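Local coordinates for hypothetical protein CC0527 (Caulobacter vibrioides, PDB 2O0Q) that is of unknown function but belongs to the DUF952 family, a member of the ADP-ribosyl clan, at residues T2-R10 against D28-G39; A60-K71 against H83-T94. One frame throughout, in Å; residues are numbered along the deposited sequence.

Interaction 1 (T2-R10 against D28-G39)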
loop_
_atom_site.group_PDB
_atom_site.type_symbol
_atom_site.label_atom_id
_atom_site.label_comp_id
_atom_site.label_asym_id
_atom_site.label_seq_id
_atom_site.Cartn_x
_atom_site.Cartn_y
_atom_site.Cartn_z
ATOM N N THR A 2 -12.656 7.507 -1.326
ATOM C CA THR A 2 -11.363 7.378 -2.055
ATOM C C THR A 2 -10.584 6.164 -1.561
ATOM O O THR A 2 -10.430 5.963 -0.358
ATOM C CB THR A 2 -10.476 8.627 -1.848
ATOM O OG1 THR A 2 -11.187 9.799 -2.270
ATOM C CG2 THR A 2 -9.178 8.506 -2.652
ATOM N N LEU A 3 -10.103 5.352 -2.493
ATOM C CA LEU A 3 -9.314 4.185 -2.128
ATOM C C LEU A 3 -7.831 4.526 -2.170
ATOM O O LEU A 3 -7.377 5.241 -3.062
ATOM C CB LEU A 3 -9.550 3.026 -3.100
ATOM C CG LEU A 3 -10.854 2.237 -3.069
ATOM C CD1 LEU A 3 -10.762 1.103 -4.082
ATOM C CD2 LEU A 3 -11.094 1.684 -1.676
ATOM N N ILE A 4 -7.082 4.032 -1.193
ATOM C CA ILE A 4 -5.645 4.234 -1.192
ATOM C C ILE A 4 -5.075 2.824 -1.157
ATOM O O ILE A 4 -5.778 1.872 -0.791
ATOM C CB ILE A 4 -5.156 5.088 -0.000
ATOM C CG1 ILE A 4 -5.715 4.558 1.320
ATOM C CG2 ILE A 4 -5.562 6.542 -0.232
ATOM C CD1 ILE A 4 -5.175 5.297 2.533
ATOM N N TYR A 5 -3.819 2.680 -1.551
ATOM C CA TYR A 5 -3.227 1.359 -1.635
ATOM C C TYR A 5 -1.903 1.150 -0.938
ATOM O O TYR A 5 -1.066 2.049 -0.858
ATOM C CB TYR A 5 -3.045 0.979 -3.102
ATOM C CG TYR A 5 -4.311 1.055 -3.923
ATOM C CD1 TYR A 5 -4.801 2.279 -4.389
ATOM C CD2 TYR A 5 -5.036 -0.098 -4.210
ATOM C CE1 TYR A 5 -5.988 2.348 -5.122
ATOM C CE2 TYR A 5 -6.217 -0.045 -4.937
ATOM C CZ TYR A 5 -6.690 1.177 -5.390
ATOM O OH TYR A 5 -7.867 1.211 -6.106
ATOM N N LYS A 6 -1.726 -0.075 -0.461
ATOM C CA LYS A 6 -0.504 -0.476 0.197
ATOM C C LYS A 6 -0.022 -1.709 -0.545
ATOM O O LYS A 6 -0.812 -2.605 -0.871
ATOM C CB LYS A 6 -0.758 -0.838 1.668
ATOM C CG LYS A 6 0.512 -1.246 2.427
ATOM C CD LYS A 6 1.459 -0.061 2.608
ATOM C CE LYS A 6 2.881 -0.508 2.942
ATOM N NZ LYS A 6 3.813 0.661 3.108
ATOM N N ILE A 7 1.270 -1.741 -0.836
ATOM C CA ILE A 7 1.879 -2.884 -1.497
ATOM C C ILE A 7 2.816 -3.493 -0.459
ATOM O O ILE A 7 3.616 -2.778 0.145
ATOM C CB ILE A 7 2.696 -2.447 -2.736
ATOM C CG1 ILE A 7 1.756 -1.823 -3.770
ATOM C CG2 ILE A 7 3.440 -3.649 -3.328
ATOM C CD1 ILE A 7 2.457 -1.214 -4.978
ATOM N N LEU A 8 2.695 -4.798 -0.226
ATOM C CA LEU A 8 3.557 -5.472 0.742
ATOM C C LEU A 8 3.703 -6.945 0.394
ATOM O O LEU A 8 2.929 -7.494 -0.396
ATOM C CB LEU A 8 3.006 -5.324 2.172
ATOM C CG LEU A 8 1.898 -6.257 2.683
ATOM C CD1 LEU A 8 1.666 -5.983 4.157
ATOM C CD2 LEU A 8 0.617 -6.053 1.919
ATOM N N SER A 9 4.704 -7.587 0.981
ATOM C CA SER A 9 4.951 -8.999 0.719
ATOM C C SER A 9 3.869 -9.865 1.353
ATOM O O SER A 9 3.203 -9.452 2.305
ATOM C CB SER A 9 6.315 -9.411 1.280
ATOM O OG SER A 9 6.300 -9.445 2.700
ATOM N N ARG A 10 3.693 -11.066 0.815
ATOM C CA ARG A 10 2.709 -12.003 1.349
ATOM C C ARG A 10 3.064 -12.314 2.806
ATOM O O ARG A 10 2.186 -12.424 3.665
ATOM C CB ARG A 10 2.704 -13.282 0.504
ATOM C CG ARG A 10 2.023 -14.493 1.146
ATOM C CD ARG A 10 0.606 -14.200 1.615
ATOM N NE ARG A 10 -0.294 -13.825 0.527
ATOM C CZ ARG A 10 -1.601 -13.632 0.681
ATOM N NH1 ARG A 10 -2.151 -13.784 1.878
ATOM N NH2 ARG A 10 -2.357 -13.283 -0.353
ATOM N N ASP A 28 8.344 1.910 6.549
ATOM C CA ASP A 28 7.252 2.573 7.264
ATOM C C ASP A 28 7.676 2.810 8.710
ATOM O O ASP A 28 7.564 3.921 9.235
ATOM C CB ASP A 28 5.978 1.720 7.281
ATOM C CG ASP A 28 5.348 1.561 5.911
ATOM O OD1 ASP A 28 5.504 2.465 5.059
ATOM O OD2 ASP A 28 4.672 0.528 5.703
ATOM N N LEU A 29 8.161 1.752 9.349
ATOM C CA LEU A 29 8.597 1.834 10.739
ATOM C C LEU A 29 9.749 2.816 10.909
ATOM O O LEU A 29 9.860 3.479 11.941
ATOM C CB LEU A 29 8.992 0.442 11.237
ATOM C CG LEU A 29 7.810 -0.531 11.319
ATOM C CD1 LEU A 29 8.308 -1.960 11.520
ATOM C CD2 LEU A 29 6.887 -0.107 12.449
ATOM N N ALA A 30 10.600 2.916 9.892
ATOM C CA ALA A 30 11.730 3.838 9.932
ATOM C C ALA A 30 11.258 5.281 9.844
ATOM O O ALA A 30 11.730 6.148 10.585
ATOM C CB ALA A 30 12.687 3.553 8.777
ATOM N N ASP A 31 10.325 5.526 8.926
ATOM C CA ASP A 31 9.803 6.864 8.697
ATOM C C ASP A 31 8.767 7.344 9.703
ATOM O O ASP A 31 8.556 8.550 9.837
ATOM C CB ASP A 31 9.236 6.970 7.276
ATOM C CG ASP A 31 10.307 6.806 6.209
ATOM O OD1 ASP A 31 11.508 6.871 6.543
ATOM O OD2 ASP A 31 9.951 6.620 5.028
ATOM N N GLY A 32 8.129 6.419 10.415
ATOM C CA GLY A 32 7.144 6.814 11.412
ATOM C C GLY A 32 5.697 6.834 10.954
ATOM O O GLY A 32 4.821 7.364 11.647
ATOM N N PHE A 33 5.439 6.265 9.783
ATOM C CA PHE A 33 4.084 6.207 9.245
ATOM C C PHE A 33 4.034 5.194 8.115
ATOM O O PHE A 33 5.066 4.822 7.556
ATOM C CB PHE A 33 3.634 7.576 8.721
ATOM C CG PHE A 33 4.542 8.154 7.672
ATOM C CD1 PHE A 33 5.587 8.999 8.030
ATOM C CD2 PHE A 33 4.358 7.845 6.326
ATOM C CE1 PHE A 33 6.439 9.531 7.062
ATOM C CE2 PHE A 33 5.204 8.369 5.352
ATOM C CZ PHE A 33 6.245 9.214 5.723
ATOM N N ILE A 34 2.831 4.752 7.777
ATOM C CA ILE A 34 2.683 3.786 6.705
ATOM C C ILE A 34 2.513 4.502 5.376
ATOM O O ILE A 34 1.626 5.350 5.214
ATOM C CB ILE A 34 1.484 2.854 6.955
ATOM C CG1 ILE A 34 1.750 2.015 8.209
ATOM C CG2 ILE A 34 1.268 1.944 5.751
ATOM C CD1 ILE A 34 0.565 1.207 8.661
ATOM N N HIS A 35 3.390 4.164 4.436
ATOM C CA HIS A 35 3.366 4.746 3.102
ATOM C C HIS A 35 2.296 4.080 2.258
ATOM O O HIS A 35 2.372 2.881 1.992
ATOM C CB HIS A 35 4.706 4.545 2.385
ATOM C CG HIS A 35 5.791 5.479 2.822
ATOM N ND1 HIS A 35 6.506 5.300 3.986
ATOM C CD2 HIS A 35 6.315 6.577 2.224
ATOM C CE1 HIS A 35 7.428 6.244 4.083
ATOM N NE2 HIS A 35 7.332 7.032 3.028
ATOM N N LEU A 36 1.305 4.858 1.838
ATOM C CA LEU A 36 0.241 4.354 0.978
ATOM C C LEU A 36 0.249 5.225 -0.272
ATOM O O LEU A 36 0.923 6.256 -0.298
ATOM C CB LEU A 36 -1.118 4.419 1.687
ATOM C CG LEU A 36 -1.233 3.344 2.779
ATOM C CD1 LEU A 36 -1.370 3.996 4.127
ATOM C CD2 LEU A 36 -2.426 2.449 2.524
ATOM N N SER A 37 -0.470 4.801 -1.307
ATOM C CA SER A 37 -0.522 5.550 -2.561
ATOM C C SER A 37 -1.945 5.697 -3.069
ATOM O O SER A 37 -2.750 4.774 -2.949
ATOM C CB SER A 37 0.277 4.834 -3.660
ATOM O OG SER A 37 1.634 4.639 -3.312
ATOM N N ALA A 38 -2.256 6.862 -3.629
ATOM C CA ALA A 38 -3.577 7.063 -4.215
ATOM C C ALA A 38 -3.525 6.243 -5.504
ATOM O O ALA A 38 -2.445 5.871 -5.959
ATOM C CB ALA A 38 -3.807 8.528 -4.536
ATOM N N GLY A 39 -4.680 5.957 -6.089
ATOM C CA GLY A 39 -4.708 5.168 -7.307
ATOM C C GLY A 39 -3.836 5.660 -8.455
ATOM O O GLY A 39 -3.166 4.859 -9.108
HETATM O O HOH W 1 -7.469 6.284 -5.448
HETATM O O HOH W 2 1.278 2.088 -2.323
HETATM O O HOH W 3 3.034 0.934 -0.322
#

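Interaction 2 (A60-K71 against H83-T94)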
loop_
_atom_site.group_PDB
_atom_site.type_symbol
_atom_site.label_atom_id
_atom_site.label_comp_id
_atom_site.label_asym_id
_atom_site.label_seq_id
_atom_site.Cartn_x
_atom_site.Cartn_y
_atom_site.Cartn_z
ATOM N N ALA A 60 -6.306 -2.663 -0.852
ATOM C CA ALA A 60 -7.114 -1.505 -1.224
ATOM C C ALA A 60 -7.800 -1.034 0.052
ATOM O O ALA A 60 -8.470 -1.818 0.733
ATOM C CB ALA A 60 -8.147 -1.899 -2.270
ATOM N N VAL A 61 -7.637 0.246 0.370
ATOM C CA VAL A 61 -8.195 0.804 1.595
ATOM C C VAL A 61 -9.034 2.067 1.407
ATOM O O VAL A 61 -8.635 2.988 0.691
ATOM C CB VAL A 61 -7.052 1.125 2.590
ATOM C CG1 VAL A 61 -7.609 1.796 3.824
ATOM C CG2 VAL A 61 -6.305 -0.154 2.958
ATOM N N GLU A 62 -10.196 2.106 2.056
ATOM C CA GLU A 62 -11.057 3.280 1.975
ATOM C C GLU A 62 -10.411 4.327 2.879
ATOM O O GLU A 62 -10.264 4.106 4.077
ATOM C CB GLU A 62 -12.464 2.953 2.476
ATOM C CG GLU A 62 -13.527 3.817 1.839
ATOM C CD GLU A 62 -13.696 3.509 0.363
ATOM O OE1 GLU A 62 -14.083 4.419 -0.400
ATOM O OE2 GLU A 62 -13.451 2.348 -0.030
ATOM N N ALA A 63 -10.034 5.464 2.305
ATOM C CA ALA A 63 -9.363 6.518 3.061
ATOM C C ALA A 63 -10.209 7.293 4.071
ATOM O O ALA A 63 -9.781 7.503 5.204
ATOM C CB ALA A 63 -8.701 7.497 2.096
ATOM N N GLU A 64 -11.398 7.719 3.662
ATOM C CA GLU A 64 -12.275 8.501 4.531
ATOM C C GLU A 64 -12.490 7.934 5.937
ATOM O O GLU A 64 -12.311 8.642 6.928
ATOM C CB GLU A 64 -13.619 8.724 3.842
ATOM N N PRO A 65 -12.877 6.656 6.049
ATOM C CA PRO A 65 -13.090 6.097 7.387
ATOM C C PRO A 65 -11.843 5.938 8.258
ATOM O O PRO A 65 -11.947 5.572 9.429
ATOM C CB PRO A 65 -13.780 4.765 7.098
ATOM C CG PRO A 65 -13.234 4.383 5.766
ATOM C CD PRO A 65 -13.264 5.686 5.008
ATOM N N LEU A 66 -10.667 6.221 7.703
ATOM C CA LEU A 66 -9.436 6.086 8.476
ATOM C C LEU A 66 -9.323 7.108 9.595
ATOM O O LEU A 66 -8.724 6.833 10.634
ATOM C CB LEU A 66 -8.213 6.174 7.563
ATOM C CG LEU A 66 -7.986 4.909 6.734
ATOM C CD1 LEU A 66 -6.724 5.052 5.893
ATOM C CD2 LEU A 66 -7.869 3.717 7.671
ATOM N N GLY A 67 -9.892 8.289 9.388
ATOM C CA GLY A 67 -9.833 9.303 10.422
ATOM C C GLY A 67 -8.689 10.290 10.305
ATOM O O GLY A 67 -8.031 10.389 9.266
ATOM N N GLU A 68 -8.443 11.013 11.392
ATOM C CA GLU A 68 -7.401 12.032 11.436
ATOM C C GLU A 68 -5.969 11.523 11.336
ATOM O O GLU A 68 -5.072 12.286 10.976
ATOM C CB GLU A 68 -7.544 12.869 12.711
ATOM C CG GLU A 68 -7.416 12.075 14.003
ATOM C CD GLU A 68 -7.449 12.964 15.236
ATOM O OE1 GLU A 68 -8.411 13.751 15.378
ATOM O OE2 GLU A 68 -6.516 12.873 16.064
ATOM N N ASP A 69 -5.740 10.254 11.657
ATOM C CA ASP A 69 -4.384 9.724 11.586
ATOM C C ASP A 69 -3.886 9.564 10.154
ATOM O O ASP A 69 -2.713 9.260 9.930
ATOM C CB ASP A 69 -4.273 8.396 12.340
ATOM C CG ASP A 69 -4.291 8.582 13.850
ATOM O OD1 ASP A 69 -3.580 9.482 14.343
ATOM O OD2 ASP A 69 -5.005 7.827 14.543
ATOM N N LEU A 70 -4.778 9.763 9.189
ATOM C CA LEU A 70 -4.396 9.680 7.784
ATOM C C LEU A 70 -4.073 11.103 7.359
ATOM O O LEU A 70 -4.942 11.978 7.379
ATOM C CB LEU A 70 -5.544 9.151 6.919
ATOM C CG LEU A 70 -5.213 8.637 5.508
ATOM C CD1 LEU A 70 -6.410 8.907 4.604
ATOM C CD2 LEU A 70 -3.977 9.302 4.939
ATOM N N LYS A 71 -2.823 11.338 6.981
ATOM C CA LYS A 71 -2.414 12.664 6.555
ATOM C C LYS A 71 -2.006 12.614 5.091
ATOM O O LYS A 71 -1.311 11.687 4.664
ATOM C CB LYS A 71 -1.224 13.154 7.388
ATOM C CG LYS A 71 -1.453 13.176 8.891
ATOM C CD LYS A 71 -0.200 13.652 9.615
ATOM C CE LYS A 71 -0.371 13.617 11.129
ATOM N NZ LYS A 71 0.896 13.968 11.841
ATOM N N HIS A 83 -0.453 9.223 4.101
ATOM C CA HIS A 83 0.439 8.681 5.122
ATOM C C HIS A 83 -0.388 8.373 6.380
ATOM O O HIS A 83 -1.002 9.274 6.957
ATOM C CB HIS A 83 1.535 9.699 5.470
ATOM C CG HIS A 83 2.480 10.001 4.344
ATOM N ND1 HIS A 83 2.631 9.180 3.247
ATOM C CD2 HIS A 83 3.387 10.997 4.193
ATOM C CE1 HIS A 83 3.593 9.654 2.471
ATOM N NE2 HIS A 83 4.068 10.754 3.024
ATOM N N LEU A 84 -0.394 7.110 6.809
ATOM C CA LEU A 84 -1.168 6.709 7.986
ATOM C C LEU A 84 -0.273 6.616 9.217
ATOM O O LEU A 84 0.582 5.737 9.316
ATOM C CB LEU A 84 -1.863 5.363 7.742
ATOM C CG LEU A 84 -2.793 4.880 8.864
ATOM C CD1 LEU A 84 -3.920 5.888 9.066
ATOM C CD2 LEU A 84 -3.358 3.504 8.519
ATOM N N TYR A 85 -0.488 7.533 10.155
ATOM C CA TYR A 85 0.306 7.588 11.371
ATOM C C TYR A 85 -0.213 6.694 12.487
ATOM O O TYR A 85 -0.407 7.137 13.623
ATOM C CB TYR A 85 0.413 9.038 11.851
ATOM C CG TYR A 85 1.319 9.879 10.976
ATOM C CD1 TYR A 85 0.947 10.237 9.679
ATOM C CD2 TYR A 85 2.574 10.274 11.432
ATOM C CE1 TYR A 85 1.817 10.970 8.857
ATOM C CE2 TYR A 85 3.441 10.999 10.625
ATOM C CZ TYR A 85 3.064 11.344 9.346
ATOM O OH TYR A 85 3.942 12.067 8.574
ATOM N N ARG A 86 -0.421 5.427 12.145
ATOM C CA ARG A 86 -0.893 4.409 13.078
ATOM C C ARG A 86 -0.981 3.108 12.297
ATOM O O ARG A 86 -1.053 3.120 11.071
ATOM C CB ARG A 86 -2.277 4.762 13.633
ATOM C CG ARG A 86 -3.421 4.739 12.617
ATOM C CD ARG A 86 -4.762 4.882 13.345
ATOM N NE ARG A 86 -5.922 4.971 12.460
ATOM C CZ ARG A 86 -6.422 3.965 11.744
ATOM N NH1 ARG A 86 -5.868 2.759 11.787
ATOM N NH2 ARG A 86 -7.493 4.170 10.986
ATOM N N PRO A 87 -0.964 1.964 12.992
ATOM C CA PRO A 87 -1.054 0.705 12.249
ATOM C C PRO A 87 -2.378 0.586 11.495
ATOM O O PRO A 87 -3.392 1.156 11.903
ATOM C CB PRO A 87 -0.883 -0.359 13.338
ATOM C CG PRO A 87 -1.307 0.351 14.599
ATOM C CD PRO A 87 -0.738 1.723 14.426
ATOM N N LEU A 88 -2.355 -0.134 10.377
ATOM C CA LEU A 88 -3.559 -0.332 9.579
ATOM C C LEU A 88 -4.267 -1.590 10.054
ATOM O O LEU A 88 -3.695 -2.678 10.046
ATOM C CB LEU A 88 -3.205 -0.472 8.100
ATOM C CG LEU A 88 -4.320 -0.807 7.113
ATOM C CD1 LEU A 88 -5.271 0.373 6.996
ATOM C CD2 LEU A 88 -3.709 -1.139 5.763
ATOM N N LEU A 89 -5.513 -1.436 10.480
ATOM C CA LEU A 89 -6.294 -2.568 10.951
ATOM C C LEU A 89 -6.578 -3.521 9.801
ATOM O O LEU A 89 -6.807 -3.092 8.670
ATOM C CB LEU A 89 -7.613 -2.077 11.547
ATOM C CG LEU A 89 -7.775 -1.995 13.067
ATOM C CD1 LEU A 89 -6.485 -1.578 13.747
ATOM C CD2 LEU A 89 -8.908 -1.033 13.377
ATOM N N VAL A 90 -6.552 -4.820 10.085
ATOM C CA VAL A 90 -6.837 -5.805 9.049
ATOM C C VAL A 90 -8.264 -5.578 8.563
ATOM O O VAL A 90 -8.562 -5.752 7.381
ATOM C CB VAL A 90 -6.687 -7.250 9.588
ATOM C CG1 VAL A 90 -7.232 -8.251 8.584
ATOM C CG2 VAL A 90 -5.221 -7.542 9.859
ATOM N N SER A 91 -9.133 -5.162 9.482
ATOM C CA SER A 91 -10.538 -4.903 9.168
ATOM C C SER A 91 -10.743 -3.657 8.309
ATOM O O SER A 91 -11.825 -3.445 7.759
ATOM C CB SER A 91 -11.352 -4.754 10.458
ATOM O OG SER A 91 -10.919 -3.637 11.218
ATOM N N GLU A 92 -9.712 -2.831 8.194
ATOM C CA GLU A 92 -9.826 -1.611 7.403
ATOM C C GLU A 92 -9.492 -1.826 5.929
ATOM O O GLU A 92 -9.582 -0.902 5.116
ATOM C CB GLU A 92 -8.943 -0.516 8.009
ATOM C CG GLU A 92 -9.437 -0.048 9.370
ATOM C CD GLU A 92 -8.558 1.008 10.004
ATOM O OE1 GLU A 92 -7.325 0.814 10.044
ATOM O OE2 GLU A 92 -9.105 2.031 10.477
ATOM N N VAL A 93 -9.110 -3.051 5.584
ATOM C CA VAL A 93 -8.793 -3.382 4.203
ATOM C C VAL A 93 -10.084 -3.799 3.508
ATOM O O VAL A 93 -10.746 -4.744 3.938
ATOM C CB VAL A 93 -7.787 -4.549 4.113
ATOM C CG1 VAL A 93 -7.640 -4.986 2.669
ATOM C CG2 VAL A 93 -6.441 -4.124 4.675
ATOM N N THR A 94 -10.440 -3.097 2.434
ATOM C CA THR A 94 -11.662 -3.406 1.699
ATOM C C THR A 94 -11.482 -4.646 0.826
ATOM O O THR A 94 -12.382 -5.481 0.732
ATOM C CB THR A 94 -12.102 -2.208 0.834
ATOM O OG1 THR A 94 -11.137 -1.971 -0.198
ATOM C CG2 THR A 94 -12.221 -0.961 1.695
HETATM O O HOH W 4 -10.935 1.770 5.468
HETATM O O HOH W 5 -11.536 2.662 9.528
#

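Interaction 1 (T2-R10 against D28-G39)
Lys6 sends a buried ammonium group from the middle of strand 3-9 into a pocket of oxygens formed by Asp28 and His35. Its CG stands anti to the backbone N (chi1 -179°) and the chain then bends at chi2, which turns NZ toward Asp28 in helix 26-31. Lys6 NZ forms a salt bridge to Asp28 OD2 at 2.7 Å, on the syn lone pair of that oxygen, and a weaker bond to OD1. A further bond runs from Lys6 NZ to His35 O at 2.9 Å, in the carbonyl plane. The carboxylate is held from several directions: OD1 takes the backbone N of His35 from above its plane and His35 ND1 nearly along the C-O bond, the latter a His-carboxylate hydrogen bond, and OD2 also accepts from Ser25 N. Ile34 CG2 lies 3.7 Å from Lys6 CD, its side chain crossing the lysine chain at about a right angle.

Toward its start, strand 3-9 runs antiparallel to strand 34-38 as its neighbour in the main sheet. Tyr5 and Ser37 make a hydrogen-bonded pair, with Tyr5 N 2.7 Å from Ser37 O and Ser37 N 2.9 Å from Tyr5 O. Ser37 O also lies in the plane of the Tyr5 ring, at its edge. On the sheet face that carries Ile4 and Ala38, Ile4 CD1 meets Leu36 CD2 at 4.0 Å, while Leu36 CD2 also packs on Lys6 CB. Three waters also bridge the strands: one joins Leu3 O to Gly39 N, another Tyr5 O to Ser37 OG, and a third Ile7 N to His35 O. Ser37 OG has a further partner in Thr45 OG1 of helix 39-49.

Interaction 2 (A60-K71 against H83-T94)
Residues 70-71 and 83-84 form an antiparallel ladder, in which Lys71 and His83 are a hydrogen-bonded pair (Lys71 N to His83 O 2.8 Å, His83 N to Lys71 O 2.7 Å) and Leu70 and Leu84 a non-hydrogen-bonded one. Lys71 extends across one face of the Tyr85 ring, its NZ 4.0 Å from the centroid in a cation-pi contact almost on the ring normal; Tyr85 OH bonds to Glu73. The guanidinium of Arg86 is held by bonds to three oxygens: NH2 gives a nearly straight bond of 3.0 Å to Leu66 O, on a lone pair, while NH1 and NH2 grip the two oxygens of Glu92 end-on, OE2 tilted from the plane. Leu66 CD2 packs 3.5 Å from Glu92 OE2, and the Asp69 carboxylate adds a long ion pair to Arg86 NE. At the far end, Ala60 O accepts from both Thr94 N and Thr94 OG1. Val61 and Leu88 meet tip to tip, CG2 to CD2 at 3.9 Å. The contact lies along both edges of the main sheet, where 70-74 pairs with 80-84 and 93-98, more loosely, with 56-62; Ile4 of strand 3-9 lies against Val61 and Leu66, and Trp13 of helix 10-19 against Val93.

Interaction 1 closes before interaction 2 opens along the chain, yet their centres lie only about 10 Å apart because both are built on the same six-stranded antiparallel sheet. Interaction 1 pairs its two middle strands, 3-9 and 34-38, close to the centre of the chain. Interaction 2 lies farther out and joins strands on both sides of that pair: 56-62 borders 3-9, and 80-84 borders 34-38. Backbone bonds between Ile4 and Val61 and between Thr2 and Ala63 tie the two contacts on one side, while the rings of Phe33 and His83 stack on the other. The middle pair and both edges are thus parts of a single sheet, joined through strands 56-62 and 80-84.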